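Local coordinates for ATP12 ATPase (Paracoccus denitrificans, PDB 2R31), which probably acts as an ATP12-type chaperone in assembly of the F1 part of ATP synthase, at residues Ala14-His19 with Trp25-Asp30; Leu42-Pro45 with Leu49-Ala52; Ser103-Ala108 with Ala115-Trp120; Arg136-His139 with Pro143-Gln146. All coordinates share one frame; numbering follows the deposited sequence.

Contact 1: residues Ala14-His19 with Trp25-Asp30; sequences ASVGIH and WAVLLD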
loop_
_atom_site.group_PDB
_atom_site.type_symbol
_atom_site.label_atom_id
_atom_site.label_comp_id
_atom_site.label_asym_id
_atom_site.label_seq_id
_atom_site.Cartn_x
_atom_site.Cartn_y
_atom_site.Cartn_z
ATOM N N ALA A 14 -7.167 -28.633 -12.616
ATOM C CA ALA A 14 -5.997 -29.008 -13.373
ATOM C C ALA A 14 -5.339 -27.807 -14.028
ATOM O O ALA A 14 -4.138 -27.564 -13.841
ATOM C CB ALA A 14 -6.311 -30.129 -14.385
ATOM N N SER A 15 -6.128 -27.032 -14.760
ATOM C CA SER A 15 -5.643 -25.986 -15.623
ATOM C C SER A 15 -5.997 -24.586 -15.103
ATOM O O SER A 15 -6.987 -24.406 -14.393
ATOM C CB SER A 15 -6.233 -26.103 -17.045
ATOM O OG SER A 15 -7.596 -25.740 -17.090
ATOM N N VAL A 16 -5.181 -23.607 -15.480
ATOM C CA VAL A 16 -5.376 -22.205 -15.145
ATOM C C VAL A 16 -5.157 -21.398 -16.442
ATOM O O VAL A 16 -4.194 -21.660 -17.178
ATOM C CB VAL A 16 -4.419 -21.697 -14.068
ATOM C CG1 VAL A 16 -4.714 -20.273 -13.714
ATOM C CG2 VAL A 16 -4.520 -22.585 -12.829
ATOM N N GLY A 17 -5.986 -20.405 -16.683
ATOM C CA GLY A 17 -5.780 -19.490 -17.816
ATOM C C GLY A 17 -6.481 -18.148 -17.505
ATOM O O GLY A 17 -6.931 -17.956 -16.374
ATOM N N ILE A 18 -6.527 -17.280 -18.509
ATOM C CA ILE A 18 -7.175 -16.003 -18.360
ATOM C C ILE A 18 -8.058 -15.717 -19.582
ATOM O O ILE A 18 -7.857 -16.312 -20.641
ATOM C CB ILE A 18 -6.169 -14.844 -18.126
ATOM C CG1 ILE A 18 -5.282 -14.542 -19.326
ATOM C CG2 ILE A 18 -5.342 -15.147 -16.860
ATOM C CD1 ILE A 18 -4.504 -13.253 -19.216
ATOM N N HIS A 19 -8.990 -14.796 -19.461
ATOM C CA HIS A 19 -9.868 -14.406 -20.554
ATOM C C HIS A 19 -10.467 -13.050 -20.272
ATOM O O HIS A 19 -10.916 -12.799 -19.150
ATOM C CB HIS A 19 -11.009 -15.459 -20.678
ATOM C CG HIS A 19 -11.983 -15.133 -21.756
ATOM N ND1 HIS A 19 -11.660 -15.105 -23.096
ATOM C CD2 HIS A 19 -13.295 -14.754 -21.657
ATOM C CE1 HIS A 19 -12.749 -14.734 -23.775
ATOM N NE2 HIS A 19 -13.765 -14.522 -22.938
ATOM N N TRP A 25 -10.581 -8.633 -16.977
ATOM C CA TRP A 25 -10.000 -9.953 -17.146
ATOM C C TRP A 25 -10.471 -10.890 -16.034
ATOM O O TRP A 25 -10.503 -10.514 -14.858
ATOM C CB TRP A 25 -8.467 -9.915 -17.133
ATOM C CG TRP A 25 -7.876 -9.266 -18.340
ATOM C CD1 TRP A 25 -7.646 -7.923 -18.552
ATOM C CD2 TRP A 25 -7.453 -9.936 -19.525
ATOM N NE1 TRP A 25 -7.091 -7.738 -19.783
ATOM C CE2 TRP A 25 -6.980 -8.955 -20.403
ATOM C CE3 TRP A 25 -7.461 -11.257 -19.930
ATOM C CZ2 TRP A 25 -6.476 -9.257 -21.683
ATOM C CZ3 TRP A 25 -6.962 -11.571 -21.177
ATOM C CH2 TRP A 25 -6.480 -10.574 -22.048
ATOM N N ALA A 26 -10.783 -12.107 -16.432
ATOM C CA ALA A 26 -11.097 -13.208 -15.526
ATOM C C ALA A 26 -9.910 -14.172 -15.494
ATOM O O ALA A 26 -9.155 -14.326 -16.460
ATOM C CB ALA A 26 -12.327 -13.948 -15.998
ATOM N N VAL A 27 -9.786 -14.844 -14.339
ATOM C CA VAL A 27 -8.834 -15.941 -14.161
ATOM C C VAL A 27 -9.630 -17.224 -14.098
ATOM O O VAL A 27 -10.567 -17.303 -13.290
ATOM C CB VAL A 27 -8.004 -15.740 -12.879
ATOM C CG1 VAL A 27 -7.091 -16.956 -12.602
ATOM C CG2 VAL A 27 -7.156 -14.471 -13.007
ATOM N N LEU A 28 -9.305 -18.178 -14.955
ATOM C CA LEU A 28 -10.070 -19.400 -15.138
ATOM C C LEU A 28 -9.373 -20.583 -14.509
ATOM O O LEU A 28 -8.222 -20.876 -14.802
ATOM C CB LEU A 28 -10.225 -19.685 -16.650
ATOM C CG LEU A 28 -10.750 -18.558 -17.543
ATOM C CD1 LEU A 28 -10.774 -18.988 -19.013
ATOM C CD2 LEU A 28 -12.099 -18.191 -17.012
ATOM N N LEU A 29 -10.105 -21.293 -13.679
ATOM C CA LEU A 29 -9.675 -22.572 -13.070
ATOM C C LEU A 29 -10.467 -23.643 -13.783
ATOM O O LEU A 29 -11.701 -23.676 -13.609
ATOM C CB LEU A 29 -9.913 -22.596 -11.567
ATOM C CG LEU A 29 -9.317 -21.457 -10.752
ATOM C CD1 LEU A 29 -9.587 -21.660 -9.239
ATOM C CD2 LEU A 29 -7.846 -21.340 -11.008
ATOM N N ASP A 30 -9.809 -24.486 -14.587
ATOM C CA ASP A 30 -10.517 -25.442 -15.422
ATOM C C ASP A 30 -11.728 -24.779 -16.092
ATOM O O ASP A 30 -12.834 -25.294 -16.013
ATOM C CB ASP A 30 -10.938 -26.706 -14.668
ATOM C CG ASP A 30 -9.782 -27.649 -14.511
ATOM O OD1 ASP A 30 -8.742 -27.540 -15.209
ATOM O OD2 ASP A 30 -9.917 -28.543 -13.652
HETATM O O HOH W 1 -8.594 -22.921 -17.090
#

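Contact 2: residues Leu42-Pro45 with Leu49-Ala52; sequences LRLP and LALA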
loop_
_atom_site.group_PDB
_atom_site.type_symbol
_atom_site.label_atom_id
_atom_site.label_comp_id
_atom_site.label_asym_id
_atom_site.label_seq_id
_atom_site.Cartn_x
_atom_site.Cartn_y
_atom_site.Cartn_z
ATOM N N LEU A 42 -14.592 -11.962 -9.850
ATOM C CA LEU A 42 -13.252 -11.461 -9.846
ATOM C C LEU A 42 -12.983 -10.973 -11.266
ATOM O O LEU A 42 -12.835 -11.771 -12.199
ATOM C CB LEU A 42 -12.201 -12.486 -9.425
ATOM C CG LEU A 42 -10.776 -11.949 -9.339
ATOM C CD1 LEU A 42 -10.602 -11.046 -8.136
ATOM C CD2 LEU A 42 -9.735 -13.077 -9.298
ATOM N N ARG A 43 -12.926 -9.668 -11.475
ATOM C CA ARG A 43 -12.631 -9.046 -12.750
ATOM C C ARG A 43 -11.487 -8.053 -12.516
ATOM O O ARG A 43 -11.533 -7.265 -11.578
ATOM C CB ARG A 43 -13.832 -8.359 -13.371
ATOM C CG ARG A 43 -14.910 -9.327 -13.784
ATOM C CD ARG A 43 -14.566 -10.242 -14.956
ATOM N NE ARG A 43 -15.697 -11.112 -15.281
ATOM C CZ ARG A 43 -15.990 -12.253 -14.645
ATOM N NH1 ARG A 43 -15.236 -12.724 -13.671
ATOM N NH2 ARG A 43 -17.068 -12.955 -14.984
ATOM N N LEU A 44 -10.460 -8.114 -13.367
ATOM C CA LEU A 44 -9.221 -7.377 -13.150
ATOM C C LEU A 44 -8.961 -6.357 -14.250
ATOM O O LEU A 44 -9.338 -6.577 -15.414
ATOM C CB LEU A 44 -8.068 -8.385 -13.125
ATOM C CG LEU A 44 -8.295 -9.554 -12.159
ATOM C CD1 LEU A 44 -7.222 -10.587 -12.425
ATOM C CD2 LEU A 44 -8.304 -9.100 -10.712
ATOM N N PRO A 45 -8.295 -5.263 -13.928
ATOM C CA PRO A 45 -8.182 -4.156 -14.908
ATOM C C PRO A 45 -7.162 -4.384 -15.996
ATOM O O PRO A 45 -7.220 -3.679 -17.019
ATOM C CB PRO A 45 -7.798 -2.950 -14.049
ATOM C CG PRO A 45 -7.107 -3.569 -12.873
ATOM C CD PRO A 45 -7.894 -4.805 -12.586
ATOM N N LEU A 49 -1.959 -8.042 -14.451
ATOM C CA LEU A 49 -2.409 -8.531 -13.174
ATOM C C LEU A 49 -3.080 -9.905 -13.318
ATOM O O LEU A 49 -2.866 -10.796 -12.480
ATOM C CB LEU A 49 -3.369 -7.555 -12.475
ATOM C CG LEU A 49 -3.859 -8.016 -11.130
ATOM C CD1 LEU A 49 -2.735 -8.187 -10.117
ATOM C CD2 LEU A 49 -4.910 -7.094 -10.541
ATOM N N ALA A 50 -3.880 -10.095 -14.357
ATOM C CA ALA A 50 -4.510 -11.410 -14.571
ATOM C C ALA A 50 -3.487 -12.493 -14.726
ATOM O O ALA A 50 -3.628 -13.578 -14.143
ATOM C CB ALA A 50 -5.444 -11.347 -15.776
ATOM N N LEU A 51 -2.427 -12.279 -15.518
ATOM C CA LEU A 51 -1.379 -13.280 -15.694
ATOM C C LEU A 51 -0.704 -13.585 -14.362
ATOM O O LEU A 51 -0.401 -14.755 -14.062
ATOM C CB LEU A 51 -0.355 -12.830 -16.723
ATOM C CG LEU A 51 -0.816 -12.799 -18.170
ATOM C CD1 LEU A 51 0.186 -12.008 -19.009
ATOM C CD2 LEU A 51 -1.041 -14.218 -18.706
ATOM N N ALA A 52 -0.433 -12.577 -13.560
ATOM C CA ALA A 52 0.260 -12.764 -12.294
ATOM C C ALA A 52 -0.615 -13.481 -11.275
ATOM O O ALA A 52 -0.118 -14.315 -10.482
ATOM C CB ALA A 52 0.764 -11.424 -11.790
#

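Contact 3: residues Ser103-Ala108 with Ala115-Trp120; sequences SYRADA and AQAEGW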
loop_
_atom_site.group_PDB
_atom_site.type_symbol
_atom_site.label_atom_id
_atom_site.label_comp_id
_atom_site.label_asym_id
_atom_site.label_seq_id
_atom_site.Cartn_x
_atom_site.Cartn_y
_atom_site.Cartn_z
ATOM N N SER A 103 5.340 15.364 8.818
ATOM C CA SER A 103 5.068 16.685 9.425
ATOM C C SER A 103 5.387 16.725 10.899
ATOM O O SER A 103 5.600 17.820 11.429
ATOM C CB SER A 103 3.576 17.060 9.302
ATOM O OG SER A 103 3.210 17.367 7.986
ATOM N N TYR A 104 5.421 15.615 11.597
ATOM C CA TYR A 104 5.454 15.589 13.075
ATOM C C TYR A 104 6.855 15.235 13.534
ATOM O O TYR A 104 7.179 14.052 13.802
ATOM C CB TYR A 104 4.314 14.653 13.629
ATOM C CG TYR A 104 3.063 15.473 13.423
ATOM C CD1 TYR A 104 2.718 16.441 14.369
ATOM C CD2 TYR A 104 2.260 15.347 12.325
ATOM C CE1 TYR A 104 1.601 17.240 14.229
ATOM C CE2 TYR A 104 1.147 16.123 12.149
ATOM C CZ TYR A 104 0.806 17.072 13.106
ATOM O OH TYR A 104 -0.326 17.871 12.941
ATOM N N ARG A 105 7.722 16.222 13.629
ATOM C CA ARG A 105 9.157 16.032 13.949
ATOM C C ARG A 105 9.331 15.914 15.438
ATOM O O ARG A 105 8.484 16.387 16.222
ATOM C CB ARG A 105 9.969 17.230 13.396
ATOM C CG ARG A 105 9.807 17.619 11.940
ATOM C CD ARG A 105 10.258 16.580 10.983
ATOM N NE ARG A 105 9.921 16.698 9.574
ATOM C CZ ARG A 105 10.670 17.274 8.643
ATOM N NH1 ARG A 105 11.824 17.823 8.984
ATOM N NH2 ARG A 105 10.224 17.267 7.379
ATOM N N ALA A 106 10.406 15.280 15.866
ATOM C CA ALA A 106 10.865 15.428 17.247
ATOM C C ALA A 106 11.235 16.865 17.580
ATOM O O ALA A 106 11.636 17.722 16.778
ATOM C CB ALA A 106 12.060 14.512 17.440
ATOM N N ASP A 107 11.225 17.144 18.832
ATOM C CA ASP A 107 11.888 18.386 19.222
ATOM C C ASP A 107 13.227 18.120 19.926
ATOM O O ASP A 107 13.842 19.108 20.294
ATOM C CB ASP A 107 10.894 19.261 19.980
ATOM C CG ASP A 107 10.523 18.721 21.332
ATOM O OD1 ASP A 107 11.044 17.684 21.745
ATOM O OD2 ASP A 107 9.656 19.369 21.919
ATOM N N ALA A 108 13.623 16.877 20.095
ATOM C CA ALA A 108 14.852 16.494 20.731
ATOM C C ALA A 108 15.050 15.004 20.582
ATOM O O ALA A 108 14.090 14.259 20.386
ATOM C CB ALA A 108 14.798 16.773 22.229
ATOM N N ALA A 115 18.396 14.193 11.677
ATOM C CA ALA A 115 18.184 12.959 10.916
ATOM C C ALA A 115 16.849 12.975 10.196
ATOM O O ALA A 115 16.705 12.572 9.048
ATOM C CB ALA A 115 18.282 11.721 11.788
ATOM N N GLN A 116 15.808 13.423 10.900
ATOM C CA GLN A 116 14.475 13.526 10.319
ATOM C C GLN A 116 14.495 14.518 9.155
ATOM O O GLN A 116 13.923 14.254 8.098
ATOM C CB GLN A 116 13.440 13.914 11.364
ATOM C CG GLN A 116 13.100 12.849 12.413
ATOM C CD GLN A 116 12.210 13.400 13.539
ATOM O OE1 GLN A 116 12.224 14.579 13.804
ATOM N NE2 GLN A 116 11.486 12.552 14.268
ATOM N N ALA A 117 15.140 15.674 9.314
ATOM C CA ALA A 117 15.167 16.667 8.258
ATOM C C ALA A 117 15.885 16.134 7.053
ATOM O O ALA A 117 15.440 16.300 5.896
ATOM C CB ALA A 117 15.814 17.948 8.788
ATOM N N GLU A 118 17.040 15.458 7.272
ATOM C CA GLU A 118 17.806 14.935 6.130
ATOM C C GLU A 118 16.991 13.987 5.279
ATOM O O GLU A 118 17.053 14.018 4.043
ATOM C CB GLU A 118 19.068 14.215 6.625
ATOM C CG GLU A 118 19.934 13.625 5.524
ATOM C CD GLU A 118 21.055 12.725 5.964
ATOM O OE1 GLU A 118 21.033 12.124 7.061
ATOM O OE2 GLU A 118 21.988 12.594 5.173
ATOM N N GLY A 119 16.256 13.119 5.964
ATOM C CA GLY A 119 15.485 12.123 5.218
ATOM C C GLY A 119 14.188 12.645 4.645
ATOM O O GLY A 119 13.749 12.278 3.563
ATOM N N TRP A 120 13.493 13.481 5.420
ATOM C CA TRP A 120 12.119 13.850 5.117
ATOM C C TRP A 120 11.944 15.166 4.385
ATOM O O TRP A 120 10.988 15.323 3.610
ATOM C CB TRP A 120 11.282 13.887 6.403
ATOM C CG TRP A 120 11.158 12.541 7.080
ATOM C CD1 TRP A 120 11.450 11.302 6.547
ATOM C CD2 TRP A 120 10.686 12.302 8.409
ATOM N NE1 TRP A 120 11.182 10.339 7.466
ATOM C CE2 TRP A 120 10.728 10.907 8.597
ATOM C CE3 TRP A 120 10.236 13.106 9.428
ATOM C CZ2 TRP A 120 10.337 10.311 9.812
ATOM C CZ3 TRP A 120 9.849 12.514 10.616
ATOM C CH2 TRP A 120 9.897 11.137 10.821
#

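Contact 4: residues Arg136-His139 with Pro143-Gln146; sequences RITH and PVPQ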
loop_
_atom_site.group_PDB
_atom_site.type_symbol
_atom_site.label_atom_id
_atom_site.label_comp_id
_atom_site.label_asym_id
_atom_site.label_seq_id
_atom_site.Cartn_x
_atom_site.Cartn_y
_atom_site.Cartn_z
ATOM N N ARG A 136 3.163 21.820 6.029
ATOM C CA ARG A 136 3.810 22.446 7.166
ATOM C C ARG A 136 4.316 21.360 8.095
ATOM O O ARG A 136 3.664 20.304 8.238
ATOM C CB ARG A 136 2.813 23.363 7.854
ATOM C CG ARG A 136 2.276 24.529 6.978
ATOM C CD ARG A 136 1.139 25.246 7.671
ATOM N NE ARG A 136 0.632 26.337 6.815
ATOM C CZ ARG A 136 -0.580 26.863 6.988
ATOM N NH1 ARG A 136 -1.371 26.385 7.960
ATOM N NH2 ARG A 136 -0.987 27.852 6.203
ATOM N N ILE A 137 5.468 21.632 8.700
ATOM C CA ILE A 137 6.050 20.727 9.709
ATOM C C ILE A 137 6.007 21.381 11.084
ATOM O O ILE A 137 5.832 22.577 11.226
ATOM C CB ILE A 137 7.453 20.219 9.328
ATOM C CG1 ILE A 137 8.480 21.328 9.607
ATOM C CG2 ILE A 137 7.458 19.663 7.900
ATOM C CD1 ILE A 137 9.935 20.930 9.443
ATOM N N THR A 138 6.134 20.561 12.098
ATOM C CA THR A 138 6.249 21.034 13.458
ATOM C C THR A 138 7.100 20.082 14.228
ATOM O O THR A 138 7.451 19.002 13.730
ATOM C CB THR A 138 4.832 21.207 14.095
ATOM O OG1 THR A 138 5.032 21.960 15.302
ATOM C CG2 THR A 138 4.105 19.887 14.324
ATOM N N HIS A 139 7.387 20.415 15.483
ATOM C CA HIS A 139 8.301 19.803 16.406
ATOM C C HIS A 139 7.574 19.531 17.736
ATOM O O HIS A 139 6.933 20.373 18.369
ATOM C CB HIS A 139 9.595 20.608 16.584
ATOM C CG HIS A 139 10.254 20.976 15.303
ATOM N ND1 HIS A 139 9.872 22.057 14.549
ATOM C CD2 HIS A 139 11.256 20.407 14.599
ATOM C CE1 HIS A 139 10.603 22.145 13.455
ATOM N NE2 HIS A 139 11.475 21.171 13.430
ATOM N N PRO A 143 1.344 22.411 18.064
ATOM C CA PRO A 143 0.434 22.110 16.956
ATOM C C PRO A 143 0.649 23.025 15.762
ATOM O O PRO A 143 0.952 24.223 15.927
ATOM C CB PRO A 143 -0.958 22.371 17.547
ATOM C CG PRO A 143 -0.771 22.799 18.952
ATOM C CD PRO A 143 0.650 23.092 19.165
ATOM N N VAL A 144 0.424 22.484 14.558
ATOM C CA VAL A 144 0.345 23.336 13.375
ATOM C C VAL A 144 -0.713 22.747 12.450
ATOM O O VAL A 144 -0.680 21.560 12.130
ATOM C CB VAL A 144 1.687 23.546 12.664
ATOM C CG1 VAL A 144 1.451 24.531 11.491
ATOM C CG2 VAL A 144 2.829 24.047 13.518
ATOM N N PRO A 145 -1.666 23.532 12.008
ATOM C CA PRO A 145 -2.671 23.030 11.046
ATOM C C PRO A 145 -2.103 23.116 9.638
ATOM O O PRO A 145 -1.248 23.968 9.359
ATOM C CB PRO A 145 -3.832 23.984 11.248
ATOM C CG PRO A 145 -3.153 25.286 11.528
ATOM C CD PRO A 145 -1.892 24.921 12.344
ATOM N N GLN A 146 -2.604 22.299 8.734
ATOM C CA GLN A 146 -2.256 22.420 7.324
ATOM C C GLN A 146 -3.130 23.468 6.635
ATOM O O GLN A 146 -4.266 23.734 7.038
ATOM C CB GLN A 146 -2.387 21.064 6.648
ATOM C CG GLN A 146 -1.473 20.008 7.252
ATOM C CD GLN A 146 -0.003 20.381 7.247
ATOM O OE1 GLN A 146 0.504 21.029 6.302
ATOM N NE2 GLN A 146 0.741 19.984 8.266
#

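Contact 1: residues Ala14-His19 with Trp25-Asp30
Ile-18 meets Trp-25 at the apolar centre of this antiparallel beta hairpin, where the ethyl arm of the isoleucine crosses the six-membered ring at a slant, with CD1 3.6 Å from CZ3 of Trp-25. Placing CG1 between its own backbone N and carbonyl carbon (chi1 67°) turns CG1 and CD1 toward the indole ring. On the same face, Val-16, Ile-18, Val-27 and Leu-29 form an aliphatic row, Val-16 CG2 lying beside Leu-29 CD2 at 4.0 Å; helix 47-58 packs on this row through Ala-54 and Leu-51. The other face is thinner: Leu-28 CD1 reaches CB of His-19 at 3.9 Å, beside Gly-17. Between the faces, Gly-17 with Leu-28 and His-19 with Ala-26 are hydrogen-bonded pairs, each joined by two N-H to O bonds.

Beyond the strands, Asp-30 grips the start of the hairpin. In the conformer given, its OD1 takes the Ser-15 amide N at 2.7 Å, from 38° above the carboxylate plane, and receives Ser-15 OG on its anti lone pair at 2.8 Å; OD2 accepts Ala-14 N at 2.9 Å. A water also donates to Ser-15 OG. Two backbone N-H donors, one to each oxygen, should stabilise the carboxylate's negative charge and probably favour the ionised form, so a polar clasp closes the exposed end of a hairpin whose apolar face packs partly on helix 47-58.

Contact 2: residues Leu42-Pro45 with Leu49-Ala52
Leu-44 reaches helix 47-58 with both of its methyls, which divide the work between two successive helical residues. CD1 settles against the helix backbone at Ala-50, 3.6 Å from its CA, and lies 3.9 Å from the CB of the same residue; the small alanine side chain leaves the main chain accessible to the methyl. CD2 meets CD2 of Leu-49, also at 3.9 Å, and the two leucine side chains run at about a right angle to each other. With CG of Leu-49 opposite its backbone N (chi1 180°), that side chain extends back toward the incoming loop.

This tight part is buried. Val-27 of the hairpin, Ala-75 of helix 70-82 and Phe-164 of helix 163-174 all touch Leu-44, and Phe-164 touches Leu-49 as well. The looser side begins at Pro-45, an exposed residue whose ring brings CD only to 4.3 Å from Leu-49 CD2. Arg-43, partly exposed, stays clear of the helical segment and bonds within its own, NH1 donating to Leu-42 O.

The backbone N of Leu-44 is taken up by Trp-25 of the hairpin, and the Thr-46 hydroxyl is bonded to Leu-49 N at the beginning of the helix. Between the two segments themselves the chemistry is wholly apolar, which implies that methyl packing, rather than directed bonds, seats the loop against the first turn of the helix.

Contact 3: residues Ser103-Ala108 with Ala115-Trp120
Gln-116 and Ala-106 form the polar link of this contact, which lies within a beta-alpha-beta unit: strand 104-105 leads into helix 110-130, and the chain returns as strand 138-139, parallel to the first. The Gln-116 side chain stretches from the helix to the end of the strand, and OE1 accepts the Ala-106 N-H at 2.8 Å, in the plane of the amide carbonyl and on a lone pair. NE2 is held by Asp-202, which fixes the rotation of the amide and keeps its oxygen turned to the strand. The same OE1 lies 3.5 Å from CB of Arg-105, as the two long side chains slide past each other in opposite directions with their planar ends 69° apart.

One residue on, Ala-117 offers the helix surface to the arginine, its CA 3.6 Å from NH1. The guanidinium reaches this place because the Arg-105 chain bends at its second torsion (chi2 -64°), turning along the helix. There NH1 forms a salt bridge with Asp-121 and NE is bonded to Leu-102 O, so the buried charge has partners just outside both segments.

One turn after Gln-116 comes Trp-120, whose CB sits over one face of the guanidinium, 3.7 Å from NH2. Its indole carries the CB of Gln-116 over one face, while its NE1 is hydrogen-bonded to Leu-198 O. Ring and guanidinium stand 72° apart, and the arginine comes to the edge of the indole, near the ring plane, with NE 3.6 Å from Trp-120 CE3.

Contact 4: residues Arg136-His139 with Pro143-Gln146
Arg-136 and Gln-146 face each other with their CA atoms 6.1 Å apart, as Thr-138 and Val-144 do at 6.3 Å, so the loop leaving strand 138-139 doubles back beside the chain that enters it without backbone pairing. The gap is bridged by side chains. Gln-146 bends at its second torsion (chi2 -57°), which brings its amide round to the main chain of Arg-136 and lets it pair with the N-H and C=O there much as a neighbouring strand would. OE1 accepts Arg-136 N at 2.8 Å, in the carbonyl plane and on a lone pair, while NE2 donates to Arg-136 O at 2.9 Å along a nearly straight line of 170°. With both ends of the amide engaged by one residue, its flip is fixed.

Arg-136 answers in the opposite sense. Its chain runs extended past the glutamine, and NH1 donates a hydrogen bond to Pro-145 O at 2.8 Å; the oxygen lies at the guanidinium edge, near its plane, whereas the donor stands 46° above the carbonyl plane. The aliphatic part of the arginine crosses Val-144 at about a right angle, CD 3.9 Å from CG1. In the conformer given, Val-144 CG2 lies 3.5 Å from Thr-138 CB, and the threonine hydroxyl is bonded to Ile-142 O in the intervening loop.

The Arg-136 carbonyl also receives the hydroxyl of Ser-103, giving that oxygen two donors. Bonds between side chain and main chain thus take the place of sheet pairing here; NH1 of the exposed arginine is directed to a neutral carbonyl, and the side chain also touches Asp-147.

How the contacts relate
Contacts 1 and 2 share one end of the molecule and contacts 3 and 4 the other, with the centres of contacts 1 and 3 about 49 Å apart. Contact 2 is the buried one and purely apolar between its segments; contact 1, at the surface, adds strand pairing and a carboxylate clasp. They touch directly, Ile-18 and Trp-25 packing on Ala-50, and hairpin and loop both lean on helix 47-58. Contacts 3 and 4, each partly buried, are joined through the parallel pair of strands 104-105 and 138-139. In each a glutamine amide bonds to main chain, by its oxygen alone in contact 3 and by both ends in contact 4, yet the arginine is buried in contact 3 and exposed in contact 4.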